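Local coordinates for 3-deoxy-D-manno-octulosonate 8-phosphate phosphatase KdsC (Haemophilus influenzae Rd, PDB 1K1E), which catalyses the hydrolysis of 3-deoxy-D-manno-octulosonate 8-phosphate to 3-deoxy-D-manno-octulosonate and inorganic phosphate, with magnesium as cofactor, at residues 14-19 against 58-63; 64-69 against 77-82; 47-52 against 175-180; 45-48 against 53-56; 113-118 against 129-134. One frame throughout, in Å; residues are numbered along the deposited sequence.

Overall arrangement
The five contacts spread over a Rossmann-like HAD fold, whose parallel sheet runs 76-79, 53-58, 10-14, 102-106, 120-123, 137-138. Contact 1 holds part of the active site, with cobalt and a sulfate at the strand ends. Contact 2 lies beside it, centres about 6 Å apart, and the Asp61-Arg66 salt bridge joins the two. Contact 4 packs helix 38-49 on strand 53-58, about 16 Å from contact 1 between centres. Contact 3 uses the end of the same helix and lies about 8 Å from contact 4 between centres. Contact 5 stands apart. Its centre is about 28 Å from that of contact 3, across the chain's centre, and one of its helices carries mercury.

Contact 1: 14-19 against 58-63. With CO (cobalt (II) ion), chain M; SO4 (sulfate ion), chain O.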
# COMPACT_ATOMS: atom_id res chain seq x y z
N ASP A 14 16.72 11.71 2.87
CA ASP A 14 15.77 11.75 3.96
C ASP A 14 15.19 10.32 3.98
O ASP A 14 15.34 9.53 3.03
CB ASP A 14 14.63 12.75 3.65
CG ASP A 14 13.45 12.59 4.57
OD1 ASP A 14 13.66 12.39 5.78
OD2 ASP A 14 12.32 12.70 4.08
N VAL A 15 14.54 9.94 5.08
CA VAL A 15 13.95 8.62 5.14
C VAL A 15 12.43 8.55 4.91
O VAL A 15 11.97 8.00 3.91
CB VAL A 15 14.24 7.92 6.53
CG1 VAL A 15 13.48 6.61 6.66
CG2 VAL A 15 15.76 7.66 6.63
N ASP A 16 11.66 9.10 5.83
CA ASP A 16 10.20 8.94 5.69
C ASP A 16 9.65 9.75 4.57
O ASP A 16 9.84 10.94 4.56
CB ASP A 16 9.52 9.30 7.00
CG ASP A 16 9.98 8.39 8.13
OD1 ASP A 16 9.75 7.16 7.99
OD2 ASP A 16 10.62 8.88 9.08
N GLY A 17 8.97 9.11 3.63
CA GLY A 17 8.39 9.90 2.54
C GLY A 17 9.27 9.88 1.31
O GLY A 17 8.83 10.27 0.22
N VAL A 18 10.53 9.40 1.50
CA VAL A 18 11.47 9.30 0.40
C VAL A 18 11.84 7.83 0.25
O VAL A 18 11.51 7.24 -0.76
CB VAL A 18 12.71 10.17 0.65
CG1 VAL A 18 13.75 9.94 -0.42
CG2 VAL A 18 12.27 11.65 0.58
N LEU A 19 12.45 7.24 1.26
CA LEU A 19 12.77 5.80 1.16
C LEU A 19 11.54 4.96 1.53
O LEU A 19 11.55 3.75 1.35
CB LEU A 19 13.91 5.45 2.11
CG LEU A 19 15.23 6.16 1.75
CD1 LEU A 19 16.29 5.61 2.78
CD2 LEU A 19 15.64 5.76 0.29
N SER A 58 17.60 11.44 9.17
CA SER A 58 16.21 11.30 9.58
C SER A 58 16.05 11.99 10.92
O SER A 58 16.97 11.95 11.74
CB SER A 58 15.83 9.82 9.74
OG SER A 58 14.52 9.71 10.23
N GLY A 59 14.90 12.63 11.13
CA GLY A 59 14.63 13.26 12.41
C GLY A 59 14.24 12.22 13.46
O GLY A 59 14.00 12.54 14.64
N ARG A 60 14.23 10.95 13.07
CA ARG A 60 13.83 9.87 13.96
C ARG A 60 14.95 8.84 13.98
O ARG A 60 15.71 8.73 13.03
CB ARG A 60 12.50 9.22 13.44
CG ARG A 60 11.23 10.12 13.58
CD ARG A 60 9.95 9.54 12.90
NE ARG A 60 9.36 8.44 13.68
CZ ARG A 60 8.40 8.60 14.61
NH1 ARG A 60 7.93 9.84 14.86
NH2 ARG A 60 7.94 7.55 15.31
N ASP A 61 15.08 8.12 15.08
CA ASP A 61 16.10 7.07 15.20
C ASP A 61 15.37 5.81 15.64
O ASP A 61 14.55 5.87 16.52
CB ASP A 61 17.11 7.47 16.28
CG ASP A 61 18.39 6.61 16.27
OD1 ASP A 61 19.36 6.95 17.00
OD2 ASP A 61 18.45 5.60 15.54
N SER A 62 15.64 4.67 15.02
CA SER A 62 15.01 3.45 15.50
C SER A 62 15.91 2.31 15.14
O SER A 62 16.71 2.38 14.23
CB SER A 62 13.63 3.22 14.88
OG SER A 62 13.75 2.61 13.62
N PRO A 63 15.79 1.21 15.88
CA PRO A 63 16.63 0.07 15.58
C PRO A 63 16.16 -0.55 14.26
O PRO A 63 16.92 -1.27 13.61
CB PRO A 63 16.45 -0.81 16.85
CG PRO A 63 15.14 -0.43 17.34
CD PRO A 63 15.05 1.02 17.14
CO CO M . 10.46 12.98 4.90
S SO4 O . 12.06 14.05 9.27
O1 SO4 O . 12.26 15.06 8.23
O2 SO4 O . 10.67 13.53 9.11
O3 SO4 O . 12.20 14.63 10.60
O4 SO4 O . 13.11 13.03 9.03
O HOH W 1 11.28 12.17 6.75
O HOH W 2 13.07 10.47 8.27
O HOH W 3 12.74 7.33 10.02
O HOH W 4 8.47 13.04 5.53
O HOH W 5 11.01 14.93 5.58
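Val15 and Ser58 make the apolar part of this contact: Val15 CG2 packs on Ser58 CB at 3.8 Å. Beside them, Asp16 OD2 comes within 3.9 Å of Arg60 CD. The Asp16 and Arg60 side chains cross at about a right angle, and their charged ends do not pair with each other. Asp16 OD1 forms a salt bridge with Lys34, and Arg60 NE forms one with Glu31. Asp16 and Arg60 probably contact the substrate, as in related enzymes.

Water carries the polar link. Water 3 donates to Asp16 OD2 at 2.8 Å and also bonds Ser58 OG. Water 2 accepts from Asp16 N, bonds Ser58 OG at 2.6 Å, and lies within bonding distance of Asp16 OD2 and the sulfate. Ser58 OG also accepts from Arg60 N in an ST turn. The OG lies anti to its own N (chi1 175°), which places it facing both waters.

Metal and anion complete the site. Cobalt is held by Asp14 OD2 at 2.1 Å, by the backbone Asp16 O at 2.2 Å, by three waters, and by Asp107. Asp14 OD1 forms a salt bridge with Lys84. The sulfate, probably from the crystallisation liquor, takes a nearly straight bond from Gly59 N to O4 (2.8 Å, 170°) and another from Lys84 NZ.

Asp14, Asp16 and Val18 fit the HAD-type DxDx(T/V) motif at a strand end. The sulfate beside the metal is consistent with a phosphate-binding position, with one loop gripping the cation and the other offering N-H to the anion.

Contact 2: 64-69 against 77-82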
# COMPACT_ATOMS: atom_id res chain seq x y z
N ILE A 64 14.93 -0.23 13.84
CA ILE A 64 14.47 -0.72 12.51
C ILE A 64 15.27 0.01 11.43
O ILE A 64 15.82 -0.59 10.53
CB ILE A 64 12.97 -0.46 12.27
CG1 ILE A 64 12.15 -1.13 13.37
CG2 ILE A 64 12.60 -1.04 10.89
CD1 ILE A 64 10.63 -0.84 13.35
N LEU A 65 15.28 1.32 11.50
CA LEU A 65 16.06 2.09 10.55
C LEU A 65 17.54 1.70 10.59
O LEU A 65 18.19 1.62 9.57
CB LEU A 65 15.85 3.61 10.80
CG LEU A 65 16.57 4.49 9.77
CD1 LEU A 65 16.26 4.16 8.30
CD2 LEU A 65 16.18 5.91 10.04
N ARG A 66 18.10 1.44 11.76
CA ARG A 66 19.49 1.05 11.83
C ARG A 66 19.78 -0.29 11.15
O ARG A 66 20.81 -0.48 10.53
CB ARG A 66 19.91 1.09 13.30
CG ARG A 66 20.17 2.56 13.72
CD ARG A 66 20.44 2.71 15.21
NE ARG A 66 20.67 4.11 15.63
CZ ARG A 66 21.86 4.68 15.70
NH1 ARG A 66 22.95 4.02 15.36
NH2 ARG A 66 22.00 5.90 16.22
N ARG A 67 18.82 -1.20 11.23
CA ARG A 67 18.96 -2.51 10.62
C ARG A 67 18.98 -2.33 9.10
O ARG A 67 19.77 -2.94 8.40
CB ARG A 67 17.79 -3.39 11.04
CG ARG A 67 17.81 -4.83 10.38
CD ARG A 67 19.15 -5.43 10.44
NE ARG A 67 19.23 -6.74 9.78
CZ ARG A 67 19.31 -7.90 10.42
NH1 ARG A 67 19.33 -7.91 11.75
NH2 ARG A 67 19.37 -9.06 9.72
N ARG A 68 18.11 -1.46 8.59
CA ARG A 68 18.06 -1.23 7.14
C ARG A 68 19.38 -0.61 6.71
O ARG A 68 19.97 -1.04 5.71
CB ARG A 68 16.87 -0.32 6.81
CG ARG A 68 16.66 0.02 5.25
CD ARG A 68 16.73 -1.22 4.39
NE ARG A 68 16.43 -0.91 3.01
CZ ARG A 68 16.55 -1.76 2.00
NH1 ARG A 68 16.99 -3.02 2.21
NH2 ARG A 68 16.27 -1.30 0.77
N ILE A 69 19.85 0.41 7.44
CA ILE A 69 21.13 1.04 7.14
C ILE A 69 22.31 0.03 7.09
O ILE A 69 23.14 0.04 6.18
CB ILE A 69 21.40 2.10 8.15
CG1 ILE A 69 20.53 3.34 7.83
CG2 ILE A 69 22.90 2.42 8.19
CD1 ILE A 69 20.55 4.39 8.94
N PHE A 77 25.38 8.38 8.62
CA PHE A 77 23.99 8.69 8.87
C PHE A 77 23.93 9.63 10.06
O PHE A 77 24.81 9.66 10.89
CB PHE A 77 23.18 7.42 9.22
CG PHE A 77 23.84 6.57 10.22
CD1 PHE A 77 23.60 6.75 11.57
CD2 PHE A 77 24.64 5.52 9.80
CE1 PHE A 77 24.14 5.88 12.51
CE2 PHE A 77 25.20 4.63 10.75
CZ PHE A 77 24.93 4.83 12.10
N PHE A 78 22.83 10.35 10.14
CA PHE A 78 22.57 11.27 11.23
C PHE A 78 21.07 11.05 11.46
O PHE A 78 20.17 11.45 10.66
CB PHE A 78 22.88 12.69 10.76
CG PHE A 78 23.34 13.58 11.85
CD1 PHE A 78 24.42 14.42 11.64
CD2 PHE A 78 22.71 13.58 13.08
CE1 PHE A 78 24.88 15.29 12.67
CE2 PHE A 78 23.17 14.45 14.14
CZ PHE A 78 24.25 15.30 13.91
N LEU A 79 20.80 10.43 12.60
CA LEU A 79 19.45 10.03 13.00
C LEU A 79 19.04 10.75 14.27
O LEU A 79 19.88 11.07 15.13
CB LEU A 79 19.39 8.50 13.20
CG LEU A 79 19.97 7.64 12.03
CD1 LEU A 79 19.81 6.15 12.31
CD2 LEU A 79 19.23 7.95 10.71
N GLY A 80 17.75 11.06 14.35
CA GLY A 80 17.20 11.74 15.51
C GLY A 80 17.31 13.25 15.46
O GLY A 80 16.79 13.92 16.36
N LYS A 81 17.96 13.78 14.43
CA LYS A 81 18.14 15.24 14.31
C LYS A 81 17.08 15.90 13.47
O LYS A 81 16.89 15.55 12.31
CB LYS A 81 19.51 15.60 13.73
CG LYS A 81 19.86 17.03 14.08
CD LYS A 81 21.29 17.35 13.89
CE LYS A 81 21.57 18.61 14.68
NZ LYS A 81 23.01 18.95 14.75
N LEU A 82 16.39 16.87 14.04
CA LEU A 82 15.32 17.53 13.29
C LEU A 82 15.77 18.75 12.54
O LEU A 82 15.06 19.25 11.66
CB LEU A 82 14.16 17.89 14.21
CG LEU A 82 13.13 16.76 14.37
CD1 LEU A 82 11.94 17.22 15.23
CD2 LEU A 82 12.64 16.38 12.97
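This is a mostly apolar helix-on-strand contact within the beta-alpha-beta unit of strand 53-58, helix 63-72 and strand 76-79, the last being the outermost strand of the sheet within this chain. Leu65 and Ile69 point at the strand, and the end of Arg66 swings in beside them. They meet Phe77 and Leu79. The two axes run nearly antiparallel, at 173°, and approach to 11.1 Å.

Leu79 sits in the middle and uses both methyls. Its CD2 meets Leu65 CD2 at 3.7 Å. Its CD1 meets Ile69 CD1 at 3.9 Å, where the two side chains reach toward each other tip to tip. Ile69 CG2 lies 3.9 Å from Phe77 CD2. With CG1 beside the backbone N (chi1 -77°) and CG2 anti to that N, the branch ending in CD1 goes to Leu79 and the CG2 methyl to Phe77.

Arg66 lies on the solvent side of the contact. Its chain is extended from CG to NE, and CG passes 3.9 Å from Leu79 CD1. That same methyl lies over one face of the guanidinium, displaced from the centre of the group. Arg66 NH1 is 3.6 Å from Phe77 CE1, with the guanidinium and ring planes 86° apart.

Ser62 OG accepts from Leu65 N as the N-cap of this helix. On the strand side, Leu79 also touches Val56 and Ser58 of strand 53-58.

The arginine thus serves two ends. Its CG lies against Leu79 CD1 and its guanidinium against Phe77, while Asp61, whose OD2 forms a salt bridge with Arg66 NE, probably balances part of its charge.

Contact 3: 47-52 against 175-180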
# COMPACT_ATOMS: atom_id res chain seq x y z
N LEU A 47 25.27 3.22 -6.36
CA LEU A 47 26.00 4.44 -6.14
C LEU A 47 27.32 4.22 -5.45
O LEU A 47 28.35 4.70 -5.92
CB LEU A 47 25.19 5.45 -5.30
CG LEU A 47 23.92 6.06 -5.96
CD1 LEU A 47 23.22 7.04 -5.01
CD2 LEU A 47 24.31 6.84 -7.25
N MET A 48 27.28 3.48 -4.36
CA MET A 48 28.49 3.24 -3.59
C MET A 48 29.54 2.57 -4.46
O MET A 48 30.74 2.89 -4.40
CB MET A 48 28.07 2.41 -2.39
CG MET A 48 27.06 3.15 -1.49
SD MET A 48 26.52 2.30 0.05
CE MET A 48 26.89 0.79 -0.33
N ASP A 49 29.09 1.63 -5.28
CA ASP A 49 29.98 0.90 -6.20
C ASP A 49 30.64 1.85 -7.24
O ASP A 49 31.78 1.61 -7.66
CB ASP A 49 29.19 -0.21 -6.89
CG ASP A 49 29.99 -0.97 -7.96
OD1 ASP A 49 29.76 -0.77 -9.19
OD2 ASP A 49 30.86 -1.78 -7.56
N ALA A 50 29.93 2.92 -7.60
CA ALA A 50 30.39 3.88 -8.58
C ALA A 50 31.10 5.07 -7.90
O ALA A 50 31.19 6.16 -8.49
CB ALA A 50 29.20 4.39 -9.39
N ASP A 51 31.56 4.83 -6.66
CA ASP A 51 32.31 5.79 -5.84
C ASP A 51 31.48 6.98 -5.41
O ASP A 51 32.02 8.06 -5.28
CB ASP A 51 33.54 6.29 -6.60
CG ASP A 51 34.57 6.92 -5.68
OD1 ASP A 51 35.23 7.91 -6.11
OD2 ASP A 51 34.74 6.43 -4.53
N ILE A 52 30.18 6.81 -5.24
CA ILE A 52 29.37 7.92 -4.75
C ILE A 52 28.84 7.49 -3.40
O ILE A 52 28.04 6.53 -3.31
CB ILE A 52 28.24 8.17 -5.71
CG1 ILE A 52 28.80 8.63 -7.07
CG2 ILE A 52 27.26 9.15 -5.04
CD1 ILE A 52 27.70 8.70 -8.13
N VAL A 175 28.16 -7.21 -9.61
CA VAL A 175 27.29 -8.00 -8.74
C VAL A 175 27.84 -8.30 -7.34
O VAL A 175 27.08 -8.30 -6.36
CB VAL A 175 26.87 -9.32 -9.43
CG1 VAL A 175 28.07 -10.26 -9.52
CG2 VAL A 175 25.67 -9.93 -8.69
N LYS A 176 29.15 -8.56 -7.23
CA LYS A 176 29.70 -8.85 -5.89
C LYS A 176 29.33 -7.76 -4.86
O LYS A 176 29.29 -8.01 -3.64
CB LYS A 176 31.24 -9.01 -5.95
N SER A 177 29.02 -6.56 -5.36
CA SER A 177 28.68 -5.44 -4.47
C SER A 177 27.22 -5.01 -4.43
O SER A 177 26.89 -4.02 -3.77
CB SER A 177 29.57 -4.25 -4.87
OG SER A 177 30.91 -4.70 -4.91
N MET A 178 26.35 -5.76 -5.09
CA MET A 178 24.93 -5.39 -5.17
C MET A 178 23.95 -6.03 -4.14
O MET A 178 22.72 -5.96 -4.34
CB MET A 178 24.43 -5.67 -6.59
CG MET A 178 25.23 -4.98 -7.70
SD MET A 178 25.06 -3.19 -7.67
CE MET A 178 26.74 -2.70 -7.16
N GLY A 179 24.46 -6.62 -3.06
CA GLY A 179 23.55 -7.21 -2.09
C GLY A 179 23.01 -6.15 -1.13
O GLY A 179 23.64 -5.12 -0.97
N GLN A 180 21.84 -6.38 -0.52
CA GLN A 180 21.34 -5.41 0.47
C GLN A 180 20.91 -6.10 1.74
O GLN A 180 20.08 -5.48 2.46
CB GLN A 180 20.17 -4.57 -0.04
CG GLN A 180 18.91 -5.32 -0.39
CD GLN A 180 18.07 -4.47 -1.32
OE1 GLN A 180 17.30 -3.62 -0.86
NE2 GLN A 180 18.26 -4.65 -2.64
OXT GLN A 180 21.41 -7.23 2.00
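The C-terminal tail folds back here on the end of helix 38-49, next to Lys45, a substrate-binding residue by similarity. Within 47-52, Asp49 makes the contact, with Ser177 and Met178.

Met178 brings its methyl to the aspartate. CE lies 3.5 Å from Asp49 CB and 3.8 Å from Asp49 CG. The two side chains cross at about a right angle. The methionine chain is bent at chi2 (-67°) and again at chi3, and this double bend turns CE back toward the helix. The same side chain also packs on Leu42 and Met46 of helix 38-49.

Helix 38-49 ends in a Schellman motif. Ile52 N bonds Leu47 O at 2.9 Å, and Asp51 N bonds Met48 O. Asp51, with positive phi, is the C-prime residue, and its side chain forms a salt bridge with Lys9. Asp49 therefore sits on the last turn of the helix, just before the chain turns off.

The carboxylate of Asp49 meets Ser177 loosely. OD2 is 3.9 Å from both Ser177 CB and Ser177 OG, and no hydrogen bond crosses between the two segments. Its stronger partner is Ser174 OG, which bonds OD1. Along the rest of the tail, Gln180 OE1 accepts from Arg68 NH2, and Val175 packs on Leu82 of a neighbouring subunit.

Contact 4: 45-48 against 53-56; sequences KMLM and QVAV
Val54 points one methyl, CG2, between Leu47 and Met48. Both helix residues cross it at about a right angle. Val54 CG2 is 3.7 Å from Leu47 CD1 and 3.8 Å from Leu47 CB. Met48 CG lies 4.0 Å from the same methyl.

The torsions explain the fit. In Val54, CG1 is anti to the backbone N (chi1 175°), and CG2 is therefore left beside that N, on the side that faces the helix. Leu47 is extended (chi2 180°) and lies across the methyl, meeting it at both root and tip.

Helix 38-49 lies in the connection between the parallel neighbouring strands 10-14 and 53-58, and this contact packs it on the sheet of the alpha/beta HAD core. A short turn brings the helix end back against the start of the strand. Met48 and Gln53 have CA atoms 5.1 Å apart. Leu47 also reaches Val11 of strand 10-14 and Phe148 of helix 147-158.

No hydrogen bond crosses these segments. The strand's backbone is bonded to its neighbours in the sheet, through Val11 and Leu76 among others. What fastens the helix to the strand here is therefore apolar contact, with one valine methyl serving two helix residues.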
# COMPACT_ATOMS: atom_id res chain seq x y z
N LYS A 45 23.29 0.69 -3.59
CA LYS A 45 24.53 -0.09 -3.76
C LYS A 45 25.25 0.34 -5.05
O LYS A 45 26.48 0.32 -5.10
CB LYS A 45 24.26 -1.60 -3.88
CG LYS A 45 23.44 -2.18 -2.74
CD LYS A 45 24.08 -1.83 -1.38
CE LYS A 45 25.50 -2.42 -1.21
NZ LYS A 45 26.19 -1.87 0.02
N MET A 46 24.46 0.65 -6.10
CA MET A 46 25.06 1.04 -7.36
C MET A 46 25.83 2.31 -7.15
O MET A 46 26.92 2.49 -7.67
CB MET A 46 23.98 1.21 -8.44
CG MET A 46 23.48 -0.10 -8.90
SD MET A 46 22.03 0.07 -9.91
CE MET A 46 22.03 -1.63 -10.80
N LEU A 47 25.27 3.22 -6.36
CA LEU A 47 26.00 4.44 -6.14
C LEU A 47 27.32 4.22 -5.45
O LEU A 47 28.35 4.70 -5.92
CB LEU A 47 25.19 5.45 -5.30
CG LEU A 47 23.92 6.06 -5.96
CD1 LEU A 47 23.22 7.04 -5.01
CD2 LEU A 47 24.31 6.84 -7.25
N MET A 48 27.28 3.48 -4.36
CA MET A 48 28.49 3.24 -3.59
C MET A 48 29.54 2.57 -4.46
O MET A 48 30.74 2.89 -4.40
CB MET A 48 28.07 2.41 -2.39
CG MET A 48 27.06 3.15 -1.49
SD MET A 48 26.52 2.30 0.05
CE MET A 48 26.89 0.79 -0.33
N GLN A 53 29.25 8.16 -2.33
CA GLN A 53 28.78 7.67 -1.05
C GLN A 53 27.31 7.99 -0.82
O GLN A 53 26.77 8.93 -1.44
CB GLN A 53 29.61 8.31 0.04
CG GLN A 53 31.11 8.00 -0.14
CD GLN A 53 31.94 8.82 0.87
OE1 GLN A 53 31.88 8.58 2.07
NE2 GLN A 53 32.65 9.81 0.37
N VAL A 54 26.70 7.25 0.08
CA VAL A 54 25.30 7.53 0.40
C VAL A 54 25.15 7.71 1.92
O VAL A 54 25.73 6.98 2.70
CB VAL A 54 24.38 6.41 -0.09
CG1 VAL A 54 22.96 6.67 0.37
CG2 VAL A 54 24.53 6.27 -1.67
N ALA A 55 24.39 8.72 2.33
CA ALA A 55 24.12 8.96 3.76
C ALA A 55 22.60 9.07 3.97
O ALA A 55 21.86 9.43 3.03
CB ALA A 55 24.79 10.25 4.24
N VAL A 56 22.17 8.73 5.18
CA VAL A 56 20.76 8.79 5.57
C VAL A 56 20.63 9.87 6.64
O VAL A 56 21.45 9.94 7.55
CB VAL A 56 20.33 7.41 6.14
CG1 VAL A 56 18.94 7.50 6.85
CG2 VAL A 56 20.38 6.38 5.01

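Contact 5: 113-118 against 129-134; sequences PAFAAC and IYVKNA. With HG (mercury (II) ion), chain N.
Ala114 O takes the N-H of Cys118 (N to O 3.1 Å) and also faces the mercury ion at 2.9 Å. Cys118 SG holds the same ion at 2.3 Å, and Cys88 of helix 84-95 completes the site. The last turn of helix 112-117 and the residue after it supply two ligands. Cys118 is the first residue to leave helical backbone angles.

The contact between the two segments lies on another side of the helix. It is apolar and rests on the ring of Phe115. Val131 CG1 comes to the ring edge, near its plane, at 3.7 Å from Phe115 CE1 and 3.8 Å from Phe115 CZ. The two side chains cross at about a right angle. CG1 is anti to the backbone N of Val131 (chi1 159°), which carries this methyl to the ring. Ala134 CB adds a weaker touch, 4.2 Å from Phe115 CD1. Val131 and Ala134 lie three residues apart, with Ala134 N bonded to Val131 O, and so approach the phenyl group together.

Helix 112-117 connects the parallel strands 102-106 and 120-123 of the HAD core sheet, and 129-134 follows the latter. Phe115 also touches Ser121 of strand 120-123, and Val131 touches Ala123. Tyr130 OH is hydrogen-bonded to Asp153 of a neighbouring subunit.

Helix 112-117 thus has two separate roles. At its C-terminal end a carbonyl and the soft cysteine sulfur, probably as thiolate, bind mercury, whereas Phe115 packs on 129-134 by van der Waals contact, with no hydrogen bond between these segments.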
# COMPACT_ATOMS: atom_id res chain seq x y z
N PRO A 113 15.66 23.23 4.44
CA PRO A 113 17.01 23.72 4.74
C PRO A 113 18.07 22.76 4.16
O PRO A 113 19.18 23.19 3.83
CB PRO A 113 17.07 23.76 6.28
CG PRO A 113 15.62 23.81 6.70
CD PRO A 113 14.92 22.90 5.67
N ALA A 114 17.71 21.49 4.02
CA ALA A 114 18.59 20.49 3.45
C ALA A 114 18.83 20.69 1.96
O ALA A 114 19.97 20.52 1.47
CB ALA A 114 18.03 19.05 3.71
N PHE A 115 17.79 21.09 1.24
CA PHE A 115 17.93 21.35 -0.18
C PHE A 115 18.90 22.51 -0.35
O PHE A 115 19.74 22.48 -1.22
CB PHE A 115 16.58 21.78 -0.81
CG PHE A 115 15.49 20.75 -0.70
CD1 PHE A 115 14.14 21.14 -0.60
CD2 PHE A 115 15.78 19.40 -0.76
CE1 PHE A 115 13.09 20.19 -0.55
CE2 PHE A 115 14.74 18.45 -0.71
CZ PHE A 115 13.40 18.86 -0.60
N ALA A 116 18.73 23.54 0.50
CA ALA A 116 19.52 24.77 0.45
C ALA A 116 21.00 24.52 0.77
O ALA A 116 21.88 25.12 0.19
CB ALA A 116 18.95 25.80 1.40
N ALA A 117 21.25 23.61 1.69
CA ALA A 117 22.62 23.32 2.07
C ALA A 117 23.32 22.47 1.00
O ALA A 117 24.56 22.61 0.82
CB ALA A 117 22.64 22.64 3.34
N CYS A 118 22.57 21.61 0.27
CA CYS A 118 23.21 20.79 -0.79
C CYS A 118 23.33 21.52 -2.13
O CYS A 118 22.62 22.46 -2.40
CB CYS A 118 22.45 19.48 -1.04
SG CYS A 118 22.82 18.12 0.08
N ILE A 129 3.73 21.14 -3.22
CA ILE A 129 4.17 22.14 -4.16
C ILE A 129 5.32 22.97 -3.68
O ILE A 129 6.26 23.24 -4.44
CB ILE A 129 3.00 23.05 -4.45
CG1 ILE A 129 1.84 22.20 -4.98
CG2 ILE A 129 3.41 24.17 -5.36
CD1 ILE A 129 1.98 21.94 -6.43
N TYR A 130 5.26 23.36 -2.43
CA TYR A 130 6.30 24.21 -1.89
C TYR A 130 7.65 23.53 -1.74
O TYR A 130 8.67 24.21 -1.71
CB TYR A 130 5.85 24.87 -0.56
CG TYR A 130 5.11 23.96 0.39
CD1 TYR A 130 5.80 23.17 1.29
CD2 TYR A 130 3.73 23.87 0.36
CE1 TYR A 130 5.14 22.32 2.15
CE2 TYR A 130 3.05 23.00 1.24
CZ TYR A 130 3.77 22.25 2.12
OH TYR A 130 3.10 21.44 2.98
N VAL A 131 7.66 22.21 -1.70
CA VAL A 131 8.90 21.45 -1.65
C VAL A 131 9.35 21.27 -3.12
O VAL A 131 10.54 21.46 -3.50
CB VAL A 131 8.61 20.07 -1.00
CG1 VAL A 131 9.70 19.08 -1.40
CG2 VAL A 131 8.51 20.24 0.53
N LYS A 132 8.40 20.95 -3.99
CA LYS A 132 8.73 20.76 -5.41
C LYS A 132 9.33 22.01 -6.01
O LYS A 132 10.27 21.93 -6.82
CB LYS A 132 7.47 20.38 -6.20
CG LYS A 132 7.12 18.92 -5.96
CD LYS A 132 5.92 18.57 -6.89
CE LYS A 132 5.64 17.12 -6.94
NZ LYS A 132 4.43 16.83 -7.82
N ASN A 133 8.79 23.16 -5.62
CA ASN A 133 9.29 24.43 -6.19
C ASN A 133 10.70 24.77 -5.72
O ASN A 133 11.46 25.48 -6.38
CB ASN A 133 8.38 25.58 -5.79
CG ASN A 133 8.51 26.77 -6.77
OD1 ASN A 133 8.69 27.93 -6.37
ND2 ASN A 133 8.47 26.47 -8.00
N ALA A 134 11.05 24.20 -4.59
CA ALA A 134 12.35 24.47 -4.01
C ALA A 134 13.55 23.65 -4.51
O ALA A 134 14.71 24.05 -4.34
CB ALA A 134 12.24 24.34 -2.45
HG HG N . 22.06 18.63 2.15